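Local coordinates for exopolysaccharide biosynthesis protein (Pantoea stewartii subsp. stewartii DC283, PDB 6TGF), which modifies biofilm glycans, probably as a hydrolase, and has a trimeric, bacteriophage tailspike-like architecture built around a parallel beta-helix, at residues G185-L190 and G201-G206; A275-V280 and T309-G314; G457-D462 and W476-N481; Y551-G556 and S646-R651; K713-V718 and L729-I734. All blocks are in the same frame, centred on the assembly; numbering follows the deposited sequence.

Interaction 1 of 5, residues G185-L190 and G201-G206; sequences GAKIKL and GGEFVG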
# COMPACT_ATOMS: atom_id res chain seq x y z
N GLY B 185 21.14 29.73 -36.20
CA GLY B 185 21.52 28.35 -35.86
C GLY B 185 22.93 28.27 -35.29
O GLY B 185 23.39 27.14 -35.05
N ALA B 186 23.60 29.41 -35.09
CA ALA B 186 24.94 29.52 -34.48
C ALA B 186 24.90 28.93 -33.07
O ALA B 186 24.01 29.32 -32.29
CB ALA B 186 25.40 30.96 -34.46
N LYS B 187 25.82 28.01 -32.76
CA LYS B 187 25.88 27.28 -31.46
C LYS B 187 26.83 28.01 -30.51
O LYS B 187 27.90 28.47 -30.98
CB LYS B 187 26.30 25.83 -31.67
CG LYS B 187 25.27 24.97 -32.41
CD LYS B 187 25.61 23.50 -32.45
CE LYS B 187 25.12 22.83 -33.71
NZ LYS B 187 24.90 21.38 -33.52
N ILE B 188 26.45 28.10 -29.24
CA ILE B 188 27.26 28.72 -28.15
C ILE B 188 27.13 27.83 -26.91
O ILE B 188 26.16 27.06 -26.83
CB ILE B 188 26.82 30.18 -27.90
CG1 ILE B 188 27.97 31.05 -27.39
CG2 ILE B 188 25.61 30.26 -26.98
CD1 ILE B 188 29.04 31.32 -28.42
N LYS B 189 28.10 27.94 -25.99
CA LYS B 189 28.18 27.12 -24.76
C LYS B 189 28.15 28.06 -23.55
O LYS B 189 29.14 28.77 -23.34
CB LYS B 189 29.45 26.26 -24.82
CG LYS B 189 29.38 24.95 -24.05
CD LYS B 189 29.82 25.09 -22.61
CE LYS B 189 29.40 23.91 -21.76
NZ LYS B 189 29.91 22.63 -22.30
N LEU B 190 27.05 28.07 -22.80
CA LEU B 190 26.90 28.88 -21.55
C LEU B 190 27.49 28.09 -20.38
O LEU B 190 26.96 27.00 -20.07
CB LEU B 190 25.41 29.20 -21.32
CG LEU B 190 25.11 30.05 -20.09
CD1 LEU B 190 25.72 31.44 -20.22
CD2 LEU B 190 23.61 30.16 -19.86
N GLY B 201 24.06 26.04 -16.71
CA GLY B 201 24.73 26.19 -18.01
C GLY B 201 24.20 25.19 -19.03
O GLY B 201 23.32 24.39 -18.66
N GLY B 202 24.71 25.24 -20.26
CA GLY B 202 24.32 24.30 -21.33
C GLY B 202 24.68 24.82 -22.71
O GLY B 202 25.40 25.84 -22.80
N GLU B 203 24.19 24.14 -23.75
CA GLU B 203 24.42 24.46 -25.18
C GLU B 203 23.20 25.22 -25.71
O GLU B 203 22.06 24.78 -25.44
CB GLU B 203 24.65 23.17 -25.97
CG GLU B 203 24.94 23.40 -27.44
CD GLU B 203 25.57 22.21 -28.16
OE1 GLU B 203 26.28 21.43 -27.49
OE2 GLU B 203 25.34 22.07 -29.38
N PHE B 204 23.44 26.32 -26.43
CA PHE B 204 22.39 27.24 -26.95
C PHE B 204 22.59 27.45 -28.45
O PHE B 204 23.74 27.53 -28.91
CB PHE B 204 22.41 28.55 -26.17
CG PHE B 204 21.87 28.45 -24.77
CD1 PHE B 204 22.64 27.92 -23.74
CD2 PHE B 204 20.57 28.85 -24.48
CE1 PHE B 204 22.13 27.81 -22.46
CE2 PHE B 204 20.07 28.74 -23.19
CZ PHE B 204 20.85 28.22 -22.19
N VAL B 205 21.47 27.54 -29.18
CA VAL B 205 21.41 27.74 -30.66
C VAL B 205 20.73 29.09 -30.92
O VAL B 205 19.62 29.30 -30.41
CB VAL B 205 20.72 26.56 -31.36
CG1 VAL B 205 19.32 26.29 -30.83
CG2 VAL B 205 20.68 26.72 -32.87
N GLY B 206 21.41 29.98 -31.64
CA GLY B 206 21.00 31.39 -31.83
C GLY B 206 19.95 31.54 -32.92
O GLY B 206 19.89 30.68 -33.82

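Interaction 2 of 5, residues A275-V280 and T309-G314; sequences AGTFFV and TIVSDG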
# COMPACT_ATOMS: atom_id res chain seq x y z
N ALA B 275 18.83 19.15 -5.79
CA ALA B 275 19.19 18.90 -4.38
C ALA B 275 19.81 20.17 -3.79
O ALA B 275 20.51 20.89 -4.54
CB ALA B 275 20.14 17.72 -4.28
N GLY B 276 19.53 20.46 -2.51
CA GLY B 276 20.11 21.60 -1.76
C GLY B 276 19.06 22.38 -0.99
O GLY B 276 17.87 22.00 -1.05
N THR B 277 19.49 23.43 -0.29
CA THR B 277 18.63 24.36 0.49
C THR B 277 18.34 25.60 -0.36
O THR B 277 19.31 26.20 -0.87
CB THR B 277 19.29 24.73 1.82
OG1 THR B 277 19.60 23.52 2.51
CG2 THR B 277 18.42 25.61 2.70
N PHE B 278 17.06 25.97 -0.50
CA PHE B 278 16.58 27.09 -1.35
C PHE B 278 15.74 28.06 -0.52
O PHE B 278 14.87 27.60 0.25
CB PHE B 278 15.79 26.56 -2.54
CG PHE B 278 16.62 25.79 -3.53
CD1 PHE B 278 16.93 24.46 -3.32
CD2 PHE B 278 17.13 26.41 -4.66
CE1 PHE B 278 17.71 23.76 -4.22
CE2 PHE B 278 17.91 25.71 -5.57
CZ PHE B 278 18.19 24.38 -5.35
N PHE B 279 15.99 29.36 -0.68
CA PHE B 279 15.19 30.47 -0.09
C PHE B 279 14.09 30.87 -1.08
O PHE B 279 14.42 31.22 -2.23
CB PHE B 279 16.08 31.66 0.28
CG PHE B 279 15.34 32.82 0.89
CD1 PHE B 279 14.69 32.68 2.10
CD2 PHE B 279 15.29 34.05 0.25
CE1 PHE B 279 14.00 33.75 2.66
CE2 PHE B 279 14.61 35.11 0.81
CZ PHE B 279 13.96 34.96 2.01
N VAL B 280 12.83 30.83 -0.63
CA VAL B 280 11.63 31.10 -1.47
C VAL B 280 10.70 32.05 -0.71
O VAL B 280 10.20 31.65 0.36
CB VAL B 280 10.91 29.78 -1.83
CG1 VAL B 280 9.69 30.02 -2.71
CG2 VAL B 280 11.84 28.78 -2.49
N THR B 309 15.57 21.10 0.62
CA THR B 309 14.95 21.86 1.74
C THR B 309 14.50 23.23 1.23
O THR B 309 15.34 23.95 0.65
CB THR B 309 15.92 21.99 2.93
OG1 THR B 309 16.23 20.68 3.39
CG2 THR B 309 15.34 22.80 4.07
N ILE B 310 13.23 23.57 1.43
CA ILE B 310 12.68 24.94 1.22
C ILE B 310 12.74 25.68 2.56
O ILE B 310 12.46 25.05 3.60
CB ILE B 310 11.25 24.91 0.63
CG1 ILE B 310 11.27 24.55 -0.85
CG2 ILE B 310 10.53 26.23 0.88
CD1 ILE B 310 9.92 24.16 -1.42
N VAL B 311 13.10 26.96 2.52
CA VAL B 311 13.18 27.86 3.70
C VAL B 311 12.76 29.26 3.23
O VAL B 311 13.08 29.61 2.08
CB VAL B 311 14.59 27.82 4.32
CG1 VAL B 311 15.60 28.70 3.59
CG2 VAL B 311 14.58 28.16 5.80
N SER B 312 12.01 30.00 4.05
CA SER B 312 11.33 31.26 3.65
C SER B 312 11.48 32.32 4.76
O SER B 312 12.27 32.09 5.70
CB SER B 312 9.89 31.00 3.30
OG SER B 312 9.28 32.17 2.76
N ASP B 313 10.75 33.43 4.63
CA ASP B 313 10.87 34.64 5.48
C ASP B 313 9.68 34.76 6.44
O ASP B 313 9.77 35.58 7.38
CB ASP B 313 11.02 35.90 4.62
CG ASP B 313 9.92 36.10 3.59
OD1 ASP B 313 8.99 35.27 3.54
OD2 ASP B 313 10.00 37.09 2.83
N GLY B 314 8.60 33.99 6.21
CA GLY B 314 7.42 33.95 7.09
C GLY B 314 6.42 35.06 6.80
O GLY B 314 5.43 35.16 7.55

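Interaction 3 of 5, residues G457-D462 and W476-N481; sequences GQWIID and WHSRLN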
# COMPACT_ATOMS: atom_id res chain seq x y z
N GLY B 457 -16.94 12.20 9.87
CA GLY B 457 -16.16 11.56 8.79
C GLY B 457 -16.59 10.12 8.55
O GLY B 457 -17.57 9.67 9.18
N GLN B 458 -15.87 9.44 7.65
CA GLN B 458 -15.99 7.98 7.37
C GLN B 458 -14.58 7.45 7.08
O GLN B 458 -14.07 7.69 5.97
CB GLN B 458 -16.94 7.73 6.19
CG GLN B 458 -17.17 6.26 5.89
CD GLN B 458 -17.95 6.05 4.61
OE1 GLN B 458 -17.65 6.64 3.57
NE2 GLN B 458 -18.97 5.21 4.68
N TRP B 459 -13.97 6.77 8.07
CA TRP B 459 -12.53 6.41 8.07
C TRP B 459 -12.35 4.91 8.31
O TRP B 459 -12.97 4.38 9.25
CB TRP B 459 -11.79 7.22 9.14
CG TRP B 459 -11.71 8.69 8.88
CD1 TRP B 459 -12.61 9.64 9.26
CD2 TRP B 459 -10.66 9.39 8.19
NE1 TRP B 459 -12.19 10.88 8.85
CE2 TRP B 459 -11.00 10.76 8.19
CE3 TRP B 459 -9.47 8.99 7.57
CZ2 TRP B 459 -10.19 11.72 7.60
CZ3 TRP B 459 -8.67 9.95 6.98
CH2 TRP B 459 -9.03 11.30 6.99
N ILE B 460 -11.53 4.27 7.47
CA ILE B 460 -10.77 3.03 7.83
C ILE B 460 -9.48 3.50 8.51
O ILE B 460 -8.77 4.32 7.90
CB ILE B 460 -10.50 2.13 6.60
CG1 ILE B 460 -11.79 1.54 6.03
CG2 ILE B 460 -9.49 1.05 6.95
CD1 ILE B 460 -11.61 0.81 4.71
N ILE B 461 -9.20 3.01 9.72
CA ILE B 461 -7.99 3.38 10.51
C ILE B 461 -7.28 2.10 10.96
O ILE B 461 -7.72 1.50 11.95
CB ILE B 461 -8.36 4.30 11.69
CG1 ILE B 461 -9.20 5.50 11.23
CG2 ILE B 461 -7.10 4.74 12.44
CD1 ILE B 461 -9.58 6.47 12.33
N ASP B 462 -6.23 1.70 10.23
CA ASP B 462 -5.33 0.57 10.58
C ASP B 462 -4.02 1.13 11.15
O ASP B 462 -3.42 2.00 10.49
CB ASP B 462 -5.02 -0.31 9.38
CG ASP B 462 -6.21 -1.11 8.86
OD1 ASP B 462 -7.10 -1.44 9.67
OD2 ASP B 462 -6.22 -1.41 7.66
N TRP B 476 -16.11 13.20 16.56
CA TRP B 476 -17.56 13.35 16.90
C TRP B 476 -18.41 12.95 15.69
O TRP B 476 -18.14 13.47 14.59
CB TRP B 476 -17.88 14.77 17.36
CG TRP B 476 -17.16 15.23 18.59
CD1 TRP B 476 -16.66 14.45 19.60
CD2 TRP B 476 -16.88 16.59 18.97
NE1 TRP B 476 -16.08 15.23 20.56
CE2 TRP B 476 -16.20 16.54 20.20
CE3 TRP B 476 -17.13 17.83 18.38
CZ2 TRP B 476 -15.77 17.70 20.86
CZ3 TRP B 476 -16.71 18.97 19.03
CH2 TRP B 476 -16.03 18.90 20.25
N HIS B 477 -19.38 12.06 15.89
CA HIS B 477 -20.33 11.56 14.85
C HIS B 477 -19.57 10.89 13.69
O HIS B 477 -20.17 10.73 12.62
CB HIS B 477 -21.21 12.70 14.32
CG HIS B 477 -22.01 13.40 15.37
ND1 HIS B 477 -23.08 12.81 16.01
CD2 HIS B 477 -21.89 14.65 15.88
CE1 HIS B 477 -23.59 13.66 16.88
NE2 HIS B 477 -22.88 14.80 16.82
N SER B 478 -18.30 10.51 13.90
CA SER B 478 -17.41 9.98 12.84
C SER B 478 -17.61 8.47 12.70
O SER B 478 -17.57 7.77 13.73
CB SER B 478 -15.97 10.34 13.10
OG SER B 478 -15.21 10.27 11.90
N ARG B 479 -17.81 7.99 11.47
CA ARG B 479 -18.08 6.57 11.15
C ARG B 479 -16.74 5.83 11.00
O ARG B 479 -16.20 5.79 9.88
CB ARG B 479 -18.93 6.47 9.88
CG ARG B 479 -20.25 7.23 9.95
CD ARG B 479 -20.96 7.26 8.61
NE ARG B 479 -20.35 8.20 7.67
CZ ARG B 479 -20.63 8.26 6.37
NH1 ARG B 479 -21.50 7.42 5.82
NH2 ARG B 479 -20.02 9.15 5.61
N LEU B 480 -16.21 5.29 12.11
CA LEU B 480 -14.86 4.68 12.17
C LEU B 480 -14.95 3.17 11.94
O LEU B 480 -15.95 2.56 12.37
CB LEU B 480 -14.23 4.99 13.54
CG LEU B 480 -14.21 6.46 13.94
CD1 LEU B 480 -13.37 6.66 15.20
CD2 LEU B 480 -13.68 7.34 12.81
N ASN B 481 -13.93 2.61 11.27
CA ASN B 481 -13.77 1.16 10.99
C ASN B 481 -12.29 0.81 11.23
O ASN B 481 -11.49 0.96 10.28
CB ASN B 481 -14.26 0.82 9.58
CG ASN B 481 -14.52 -0.65 9.36
OD1 ASN B 481 -13.98 -1.50 10.07
ND2 ASN B 481 -15.34 -0.97 8.37
O HOH W 1 -20.11 10.80 9.88

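Interaction 4 of 5, residues Y551-G556 and S646-R651; sequences YSPTVG and STAKDR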
# COMPACT_ATOMS: atom_id res chain seq x y z
N TYR B 551 -11.55 -14.43 35.78
CA TYR B 551 -11.00 -13.23 36.47
C TYR B 551 -12.06 -12.11 36.45
O TYR B 551 -12.32 -11.55 35.36
CB TYR B 551 -9.70 -12.75 35.82
CG TYR B 551 -9.04 -11.62 36.56
CD1 TYR B 551 -9.38 -10.30 36.31
CD2 TYR B 551 -8.10 -11.86 37.55
CE1 TYR B 551 -8.79 -9.25 37.00
CE2 TYR B 551 -7.50 -10.83 38.24
CZ TYR B 551 -7.85 -9.52 37.97
OH TYR B 551 -7.25 -8.50 38.66
N SER B 552 -12.62 -11.81 37.62
CA SER B 552 -13.63 -10.74 37.83
C SER B 552 -12.94 -9.52 38.44
O SER B 552 -12.58 -9.53 39.61
CB SER B 552 -14.76 -11.24 38.71
OG SER B 552 -15.03 -12.61 38.46
N PRO B 553 -12.70 -8.44 37.66
CA PRO B 553 -11.95 -7.28 38.16
C PRO B 553 -12.67 -6.44 39.23
O PRO B 553 -11.98 -5.75 39.96
CB PRO B 553 -11.71 -6.43 36.91
CG PRO B 553 -12.83 -6.82 35.96
CD PRO B 553 -13.09 -8.28 36.25
N THR B 554 -14.01 -6.49 39.29
CA THR B 554 -14.85 -5.67 40.20
C THR B 554 -15.76 -6.57 41.05
O THR B 554 -16.25 -7.59 40.51
CB THR B 554 -15.71 -4.67 39.40
OG1 THR B 554 -14.90 -4.11 38.37
CG2 THR B 554 -16.27 -3.57 40.27
N VAL B 555 -15.98 -6.20 42.31
CA VAL B 555 -16.96 -6.85 43.23
C VAL B 555 -18.36 -6.71 42.61
O VAL B 555 -18.72 -5.57 42.22
CB VAL B 555 -16.91 -6.23 44.65
CG1 VAL B 555 -18.12 -6.63 45.49
CG2 VAL B 555 -15.62 -6.59 45.37
N GLY B 556 -19.10 -7.82 42.50
CA GLY B 556 -20.48 -7.85 41.98
C GLY B 556 -20.53 -8.23 40.51
O GLY B 556 -21.66 -8.31 39.97
N SER B 646 -21.21 -11.83 30.42
CA SER B 646 -20.47 -11.19 31.54
C SER B 646 -20.84 -9.71 31.68
O SER B 646 -21.06 -9.06 30.64
CB SER B 646 -18.98 -11.36 31.36
OG SER B 646 -18.28 -10.95 32.52
N THR B 647 -20.90 -9.23 32.92
CA THR B 647 -21.06 -7.79 33.30
C THR B 647 -19.68 -7.16 33.53
O THR B 647 -19.62 -5.93 33.71
CB THR B 647 -21.93 -7.63 34.55
OG1 THR B 647 -21.17 -8.07 35.68
CG2 THR B 647 -23.22 -8.41 34.47
N ALA B 648 -18.62 -7.98 33.55
CA ALA B 648 -17.23 -7.58 33.85
C ALA B 648 -16.71 -6.64 32.75
O ALA B 648 -17.11 -6.80 31.58
CB ALA B 648 -16.36 -8.80 33.99
N LYS B 649 -15.85 -5.69 33.13
CA LYS B 649 -15.25 -4.67 32.23
C LYS B 649 -14.19 -5.36 31.36
O LYS B 649 -13.33 -6.05 31.92
CB LYS B 649 -14.65 -3.53 33.05
CG LYS B 649 -15.65 -2.79 33.94
CD LYS B 649 -15.06 -2.26 35.23
CE LYS B 649 -14.58 -0.82 35.13
NZ LYS B 649 -14.16 -0.30 36.45
N ASP B 650 -14.28 -5.17 30.03
CA ASP B 650 -13.37 -5.79 29.03
C ASP B 650 -12.18 -4.86 28.80
O ASP B 650 -12.09 -3.82 29.50
CB ASP B 650 -14.12 -6.15 27.75
CG ASP B 650 -14.58 -4.96 26.92
OD1 ASP B 650 -14.48 -3.82 27.42
OD2 ASP B 650 -15.05 -5.18 25.79
N ARG B 651 -11.29 -5.21 27.87
CA ARG B 651 -9.98 -4.54 27.65
C ARG B 651 -10.18 -3.14 27.06
O ARG B 651 -9.28 -2.29 27.26
CB ARG B 651 -9.09 -5.40 26.74
CG ARG B 651 -7.68 -4.86 26.55
CD ARG B 651 -6.92 -4.72 27.86
NE ARG B 651 -5.62 -4.07 27.68
CZ ARG B 651 -5.40 -2.76 27.74
NH1 ARG B 651 -6.40 -1.91 27.98
NH2 ARG B 651 -4.18 -2.29 27.56
O HOH W 2 -15.95 -5.19 36.10

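Interaction 5 of 5, residues K713-V718 and L729-I734; sequences KPEGFV and LPYFAI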
# COMPACT_ATOMS: atom_id res chain seq x y z
N LYS B 713 -66.03 -28.65 47.83
CA LYS B 713 -65.53 -29.54 46.75
C LYS B 713 -64.52 -28.80 45.88
O LYS B 713 -64.61 -27.59 45.71
CB LYS B 713 -66.68 -30.01 45.84
CG LYS B 713 -67.61 -31.05 46.44
CD LYS B 713 -68.91 -30.48 46.96
CE LYS B 713 -69.66 -31.43 47.87
NZ LYS B 713 -69.00 -31.56 49.19
N PRO B 714 -63.53 -29.52 45.30
CA PRO B 714 -62.81 -29.04 44.12
C PRO B 714 -63.81 -28.72 42.99
O PRO B 714 -64.62 -29.57 42.68
CB PRO B 714 -61.89 -30.21 43.74
CG PRO B 714 -61.71 -30.98 45.03
CD PRO B 714 -63.00 -30.81 45.79
N GLU B 715 -63.73 -27.51 42.42
CA GLU B 715 -64.60 -27.04 41.31
C GLU B 715 -64.39 -27.94 40.09
O GLU B 715 -65.39 -28.36 39.48
CB GLU B 715 -64.31 -25.58 40.97
CG GLU B 715 -65.04 -25.09 39.73
CD GLU B 715 -65.04 -23.58 39.52
OE1 GLU B 715 -64.06 -22.93 39.92
OE2 GLU B 715 -66.03 -23.07 38.97
N GLY B 716 -63.12 -28.21 39.75
CA GLY B 716 -62.73 -29.07 38.62
C GLY B 716 -61.31 -29.58 38.75
O GLY B 716 -60.73 -29.45 39.85
N PHE B 717 -60.77 -30.15 37.67
CA PHE B 717 -59.40 -30.73 37.59
C PHE B 717 -58.76 -30.37 36.25
O PHE B 717 -59.48 -29.97 35.32
CB PHE B 717 -59.46 -32.26 37.74
CG PHE B 717 -60.11 -32.74 39.01
CD1 PHE B 717 -61.49 -32.85 39.10
CD2 PHE B 717 -59.35 -33.09 40.12
CE1 PHE B 717 -62.10 -33.29 40.27
CE2 PHE B 717 -59.96 -33.53 41.28
CZ PHE B 717 -61.33 -33.63 41.35
N VAL B 718 -57.43 -30.52 36.17
CA VAL B 718 -56.64 -30.44 34.91
C VAL B 718 -55.63 -31.60 34.90
O VAL B 718 -55.07 -31.91 35.97
CB VAL B 718 -55.94 -29.07 34.75
CG1 VAL B 718 -56.94 -27.97 34.45
CG2 VAL B 718 -55.08 -28.71 35.95
N LEU B 729 -54.80 -32.67 38.75
CA LEU B 729 -54.49 -31.55 39.68
C LEU B 729 -55.80 -30.84 40.03
O LEU B 729 -56.43 -30.24 39.17
CB LEU B 729 -53.49 -30.58 39.03
CG LEU B 729 -52.78 -29.65 40.01
CD1 LEU B 729 -51.66 -30.38 40.74
CD2 LEU B 729 -52.22 -28.43 39.29
N PRO B 730 -56.24 -30.89 41.31
CA PRO B 730 -57.52 -30.30 41.70
C PRO B 730 -57.42 -28.77 41.86
O PRO B 730 -56.32 -28.26 41.96
CB PRO B 730 -57.79 -30.96 43.05
CG PRO B 730 -56.41 -31.15 43.64
CD PRO B 730 -55.53 -31.47 42.46
N TYR B 731 -58.57 -28.09 41.87
CA TYR B 731 -58.68 -26.63 42.10
C TYR B 731 -60.08 -26.29 42.62
O TYR B 731 -61.06 -26.91 42.17
CB TYR B 731 -58.30 -25.87 40.83
CG TYR B 731 -59.22 -26.05 39.65
CD1 TYR B 731 -60.39 -25.32 39.54
CD2 TYR B 731 -58.89 -26.91 38.62
CE1 TYR B 731 -61.24 -25.47 38.45
CE2 TYR B 731 -59.72 -27.07 37.52
CZ TYR B 731 -60.90 -26.35 37.43
OH TYR B 731 -61.72 -26.50 36.36
N PHE B 732 -60.15 -25.33 43.55
CA PHE B 732 -61.39 -24.88 44.24
C PHE B 732 -61.83 -23.53 43.66
O PHE B 732 -60.98 -22.79 43.14
CB PHE B 732 -61.15 -24.82 45.75
CG PHE B 732 -60.95 -26.16 46.41
CD1 PHE B 732 -59.75 -26.84 46.29
CD2 PHE B 732 -61.97 -26.75 47.15
CE1 PHE B 732 -59.57 -28.07 46.90
CE2 PHE B 732 -61.79 -27.98 47.75
CZ PHE B 732 -60.59 -28.64 47.63
N ALA B 733 -63.14 -23.24 43.74
CA ALA B 733 -63.76 -21.99 43.26
C ALA B 733 -63.57 -20.88 44.31
O ALA B 733 -63.36 -21.22 45.49
CB ALA B 733 -65.23 -22.21 42.97
N ILE B 734 -63.65 -19.62 43.88
CA ILE B 734 -63.50 -18.41 44.74
C ILE B 734 -64.87 -17.74 44.88
O ILE B 734 -65.50 -17.46 43.84
CB ILE B 734 -62.44 -17.45 44.16
CG1 ILE B 734 -61.12 -18.17 43.88
CG2 ILE B 734 -62.24 -16.25 45.08
CD1 ILE B 734 -60.08 -17.32 43.18
O HOH W 3 -60.81 -27.92 34.23

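Interaction 1 of 5, residues G185-L190 and G201-G206
L190 and G202 form one of the hydrogen-bonded pairs of an antiparallel beta hairpin, whose strands 187-190 and 202-207 lie inside a small mixed sheet on the N-terminal side of the beta-helix. G202 N donates to L190 O and L190 N donates back to G202 O (2.8 Å), the second bond coming almost head-on to the carbonyl. At E203 the chain meets K189 in a non-hydrogen-bonded pair, but its side chain slants the other way, toward K187. With CG trans to the backbone N (chi1 -178°) and the chain extended, E203 brings OE2 alongside the K187 methylene CD at 3.4 Å. K187 NZ stays 4.2 Å from OE2, beyond a salt bridge, so any attraction there is probably loose and open to solvent. F204 lies on the other side of the sheet with I188 and L190. Its N and O both bond to I188, while its CB packs on I188 CG2 at 3.7 Å. The F204 ring reaches diagonally across to L190 of the partner strand, where CE1 meets CB (3.7 Å) and CD2 obliquely; W226 of strand 224-228 also touches F204 and I188, and L176 of helix 173-176 adds to the apolar cover of I188. V205 returns to the side of K187 and E203, its CG2 resting 3.5 Å from G185 O. G206 ends the pairing with two backbone bonds to consecutive residues: its N donates to A186 O, and its O accepts from G185 N at 2.9 Å.

Interaction 2 of 5, residues A275-V280 and T309-G314
Backbone hydrogen bonds zip strand 276-279 to strand 308-311 in parallel, F278 bonding to both T309 and V311, the residues flanking its partner I310. F278 N donates to T309 O (2.9 Å) and F278 O accepts from V311 N, both nearly straight out from the carbonyl; T309 N to G276 O and V280 N to V311 O continue the pattern at the two ends. Beyond the strand a side chain takes over: S312 OG donates to V280 O at 2.6 Å, lying in the plane of that carbonyl. The serine has its hydroxyl trans to the backbone N (chi1 -173°), which carries OG across to the end of the neighbouring strand, and Q345 offers it a weak second partner.

T277 and T309 lie side by side and point the same way, with OG1 of T277 4.0 Å from CB of T309. On the reverse side V280 CG2 touches I310 CG2 at 4.4 Å, and F320 of strand 318-324 packs against both residues. The F279 ring meets the end of strand 308-311 obliquely: CE1 comes within 3.6 Å of S312 C, S312 O sits at the ring edge in its plane, and CZ reaches D313 CB. The D313 carboxylate stands nearly perpendicular to this ring, 88° between planes. F278 instead turns to F273, ring edge to face. In-register parallel strands with aligned side chains, each from a successive coil, are the signature of a parallel beta-helix.

Interaction 3 of 5, residues G457-D462 and W476-N481
The R479 guanidinium lies flat against the Q458 side chain, its plane only 10° from that of the glutamine amide. NH2 sits 3.4 Å from Q458 CB, and Q458 NE2 lies over the same group, 3.5 Å above its plane and displaced toward the rim. Q458 is stretched out, CG trans to N (chi1 -177°), whereas R479 bends at chi3 (-75°) to fold its end over it. The same bend lets NE make a weak bond to G457 O, which also takes R479 N (2.9 Å) and a water that bridges on to H477 O. Q458 OE1 is held by Q437 N. On the reverse side W459 CB meets L480 CD2 at 4.1 Å, I461 CD1 touches that same methyl, and S478 OG stands at the indole edge, near its plane; OG bonds to I454 O and weakly to G457 N. N481 directs ND2 to V513 O of the second subunit. W459 N to R479 O, N481 N to W459 O and I461 N to N481 O complete the pairing of parallel strands from successive coils, as in the parallel beta-helix of a tailspike-like trimer.

Interaction 4 of 5, residues Y551-G556 and S646-R651
P553 and A648 make the apolar part of this contact: P553 CD meets A648 CB at 4.0 Å, and CG of the same ring approaches K649 O at 4.1 Å. A648 also packs against W559, D557 and A658. No regular strand pairing is involved; the two loops meet by packing and through one water.

The polar link is water-mediated. Water 2 lies 2.7 Å from T554 OG1 and accepts from K649 N at 3.0 Å, joining a side-chain hydroxyl of one loop to the backbone of the other. T554 OG1 also rests 3.6 Å from CD of K649, the two side chains crossing at about a right angle. The chi2 torsion of K649 (148°) places CD beside the hydroxyl, and the bend at chi3 (93°) turns the rest of the chain.

These loops lie at the edge of a beta-sandwich-like domain: 551-556 runs from strand 543-551 in one antiparallel sheet to strand 558-564 in the other, and 646-651 leads from strand 637-646 to strand 659-664, so both cross between the sheets.

Hydrogen bonds within and beyond the loops fix their shape. S646 OG accepts from A648 N at 3.2 Å, an ST turn, which probably helps to place A648 opposite P553. P553 O accepts from R656 NH2, while T647 OG1 bonds to S558 N and to S639 OG of the second subunit. D650 OD2 forms a salt bridge with K525 NZ of the third subunit.

Interaction 5 of 5, residues K713-V718 and L729-I734
The Y731 ring lies flat over the backbone of G716, at a classic beta bulge where E715 and G716 both face Y731. G716 CA sits 3.9 Å from the ring centroid, a CH-pi contact over the face, and with no side chain on G716 the ring can settle directly on the peptide. Y731 holds its CG between backbone N and carbonyl carbon (chi1 66°), which swings the ring across the hairpin. Its OH reaches water 3, which lies at the ring edge and donates to F717 O at 2.7 Å. The bulge pairing is irregular: E715 N (short but strongly bent) and G716 N (long) both make weak bonds to Y731 O, and Y731 N gives a 3.3 Å bond to G716 O. Further along, V718 and L729 pair regularly, L729 N to V718 O at 2.9 Å.

A second CH-pi contact sits before the bulge, P714 CA over the centre of the F732 ring at 3.9 Å, with P714 CD touching CE2 beside it. F717 CE2 packs against P730 CB at 3.8 Å. Both phenylalanines extend beyond the hairpin: F717 meets F732 of the second subunit, F732 meets F717 of the third. Ring and proline contacts thus supplement backbone bonds that are weak at the bulge, and they carry the contact into an interface that joins aromatic packing to backbone pairing with the neighbouring subunits.

The five contacts follow the chain in series along an elongated subunit; the centres of interactions 1 and 5 are about 123 Å apart. Interactions 1 and 5 are antiparallel hairpins, on the N-terminal side of the beta-helix and at the C-terminal end, whereas 2 and 3, with centres about 37 Å apart, pair parallel strands of the central beta-helix. Interaction 4 instead joins two loops, with van der Waals packing and one water in place of strand pairing. Interactions 3 and 4 are buried, and the others partly exposed. Interaction 1 touches no other subunit and carries charged residues on its open side; 3, 4 and 5 all reach neighbouring subunits, through salt bridges and hydrogen bonds with some packing in 3 and 4, and through aromatic contacts and backbone pairing in 5.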